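Local structure of conserved hypothetical protein TA1206 (Thermoplasma acidophilum, 1QW2) at residues A74-A79 with V86-G91. The protein is of unknown function and belongs to the DUF1805 family. Numbering follows the deposited sequence.
Sequences AKVVEA and VGINPG
Gly91 donates its backbone N-H to Val76 O at 2.8 Å. The same oxygen takes a CA-H...O contact from Pro90 CA at 3.3 Å. Val76 carries the contact on its side chain too. Its CB rests 3.8 Å from Asn89 O. CG1, anti to the backbone N (chi1 171°), meets Asn89 O and Pro90 CA, each at 4.0 Å. CG2, the other branch, lies 4.4 Å from Ile88 CG2. That Ile88 methyl also meets Ala79 CB, which sits 3.7 Å from Ile88 O. This buried carbonyl oxygen has no hydrogen-bond partner in the model. The Pro90 ring lays its CB against Val77 O at 3.7 Å. At the outer end, the CB, CG and CD atoms of Lys75 pass Gly91 O. A classic beta bulge sets Val77 and Glu78 opposite Arg61 of strand 59-61. The contact thus joins strand 78-79, outermost in the sheet of this chain, and its lead-in to the loop between helices 81-85 and 94-97. Gly87 ends helix 81-85 in a Schellman motif, and Val76 and Ile88 both pack on Val60 of strand 59-61.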
ATOM      1  N   ALA A  74       6.747  14.894  18.022  1.00 20.11           N
ATOM      2  CA  ALA A  74       6.646  14.135  19.262  1.00 19.01           C
ATOM      3  C   ALA A  74       8.006  13.832  19.874  1.00 17.34           C
ATOM      4  O   ALA A  74       9.015  13.748  19.173  1.00 17.83           O
ATOM      5  CB  ALA A  74       5.892  12.835  19.018  1.00 18.90           C
ATOM      6  N   LYS A  75       8.026  13.672  21.192  1.00 17.45           N
ATOM      7  CA  LYS A  75       9.264  13.359  21.887  1.00 16.92           C
ATOM      8  C   LYS A  75       9.405  11.851  22.033  1.00 15.13           C
ATOM      9  O   LYS A  75       8.429  11.144  22.297  1.00 15.74           O
ATOM     10  CB  LYS A  75       9.285  14.020  23.267  1.00 19.45           C
ATOM     11  CG  LYS A  75       9.198  15.534  23.219  1.00 22.46           C
ATOM     12  CD  LYS A  75       9.280  16.131  24.611  1.00 26.68           C
ATOM     13  CE  LYS A  75       9.111  17.642  24.567  1.00 28.61           C
ATOM     14  NZ  LYS A  75      10.133  18.288  23.695  1.00 31.45           N
ATOM     15  N   VAL A  76      10.626  11.367  21.836  1.00 13.27           N
ATOM     16  CA  VAL A  76      10.926   9.951  21.959  1.00 11.95           C
ATOM     17  C   VAL A  76      10.605   9.519  23.383  1.00 12.07           C
ATOM     18  O   VAL A  76      11.103  10.120  24.333  1.00 12.57           O
ATOM     19  CB  VAL A  76      12.419   9.686  21.681  1.00 12.30           C
ATOM     20  CG1 VAL A  76      12.778   8.248  22.036  1.00 13.38           C
ATOM     21  CG2 VAL A  76      12.727   9.969  20.221  1.00 14.18           C
ATOM     22  N   VAL A  77       9.768   8.496  23.534  1.00 10.57           N
ATOM     23  CA  VAL A  77       9.418   8.003  24.865  1.00 11.98           C
ATOM     24  C   VAL A  77      10.355   6.866  25.255  1.00 12.56           C
ATOM     25  O   VAL A  77      10.762   6.737  26.415  1.00 12.87           O
ATOM     26  CB  VAL A  77       7.955   7.512  24.906  1.00 14.59           C
ATOM     27  CG1 VAL A  77       7.627   6.952  26.283  1.00 17.37           C
ATOM     28  CG2 VAL A  77       7.021   8.667  24.566  1.00 16.25           C
ATOM     29  N   GLU A  78      10.701   6.046  24.269  1.00 12.24           N
ATOM     30  CA  GLU A  78      11.613   4.932  24.463  1.00 11.90           C
ATOM     31  C   GLU A  78      12.548   4.855  23.265  1.00 11.05           C
ATOM     32  O   GLU A  78      12.131   5.067  22.131  1.00 11.22           O
ATOM     33  CB  GLU A  78      10.854   3.614  24.581  1.00 12.72           C
ATOM     34  CG  GLU A  78      10.160   3.389  25.899  1.00 14.88           C
ATOM     35  CD  GLU A  78       9.518   2.023  25.961  1.00 15.47           C
ATOM     36  OE1 GLU A  78       8.390   1.874  25.450  1.00 14.97           O
ATOM     37  OE2 GLU A  78      10.154   1.094  26.500  1.00 18.65           O
ATOM     38  N   ALA A  79      13.814   4.563  23.530  1.00  9.74           N
ATOM     39  CA  ALA A  79      14.812   4.432  22.478  1.00  9.22           C
ATOM     40  C   ALA A  79      15.477   3.074  22.646  1.00  9.08           C
ATOM     41  O   ALA A  79      15.808   2.675  23.765  1.00 10.71           O
ATOM     42  CB  ALA A  79      15.857   5.541  22.601  1.00 10.48           C
ATOM     43  N   VAL A  86      23.774   5.504  19.130  1.00 17.36           N
ATOM     44  CA  VAL A  86      24.053   6.549  18.150  1.00 18.07           C
ATOM     45  C   VAL A  86      23.616   7.928  18.635  1.00 17.64           C
ATOM     46  O   VAL A  86      23.522   8.875  17.849  1.00 19.49           O
ATOM     47  CB  VAL A  86      23.413   6.245  16.773  1.00 18.10           C
ATOM     48  CG1 VAL A  86      24.049   5.001  16.173  1.00 19.00           C
ATOM     49  CG2 VAL A  86      21.917   6.067  16.911  1.00 19.66           C
ATOM     50  N   GLY A  87      23.340   8.035  19.934  1.00 19.08           N
ATOM     51  CA  GLY A  87      22.975   9.317  20.514  1.00 18.81           C
ATOM     52  C   GLY A  87      21.516   9.657  20.739  1.00 18.67           C
ATOM     53  O   GLY A  87      21.217  10.735  21.251  1.00 18.66           O
ATOM     54  N   ILE A  88      20.607   8.761  20.369  1.00 16.44           N
ATOM     55  CA  ILE A  88      19.182   9.024  20.552  1.00 15.99           C
ATOM     56  C   ILE A  88      18.738   8.629  21.955  1.00 16.49           C
ATOM     57  O   ILE A  88      18.994   7.515  22.409  1.00 17.29           O
ATOM     58  CB  ILE A  88      18.329   8.240  19.533  1.00 15.30           C
ATOM     59  CG1 ILE A  88      18.753   8.607  18.109  1.00 15.42           C
ATOM     60  CG2 ILE A  88      16.851   8.561  19.738  1.00 16.52           C
ATOM     61  CD1 ILE A  88      18.056   7.800  17.039  1.00 16.84           C
ATOM     62  N   ASN A  89      18.071   9.549  22.640  1.00 16.58           N
ATOM     63  CA  ASN A  89      17.599   9.276  23.989  1.00 17.20           C
ATOM     64  C   ASN A  89      16.176   9.745  24.220  1.00 15.52           C
ATOM     65  O   ASN A  89      15.660  10.600  23.498  1.00 15.38           O
ATOM     66  CB  ASN A  89      18.505   9.939  25.032  1.00 20.68           C
ATOM     67  CG  ASN A  89      19.874   9.290  25.116  1.00 22.80           C
ATOM     68  OD1 ASN A  89      20.830   9.749  24.497  1.00 27.23           O
ATOM     69  ND2 ASN A  89      19.968   8.208  25.878  1.00 25.77           N
ATOM     70  N   PRO A  90      15.515   9.171  25.234  1.00 14.99           N
ATOM     71  CA  PRO A  90      14.142   9.547  25.566  1.00 14.78           C
ATOM     72  C   PRO A  90      14.148  11.054  25.805  1.00 15.18           C
ATOM     73  O   PRO A  90      15.051  11.577  26.464  1.00 15.12           O
ATOM     74  CB  PRO A  90      13.877   8.770  26.851  1.00 16.80           C
ATOM     75  CG  PRO A  90      14.716   7.545  26.682  1.00 16.85           C
ATOM     76  CD  PRO A  90      15.997   8.089  26.112  1.00 16.86           C
ATOM     77  N   GLY A  91      13.159  11.749  25.258  1.00 13.57           N
ATOM     78  CA  GLY A  91      13.098  13.187  25.432  1.00 16.41           C
ATOM     79  C   GLY A  91      13.396  13.939  24.150  1.00 16.52           C
ATOM     80  O   GLY A  91      12.903  15.048  23.951  1.00 18.00           O
TER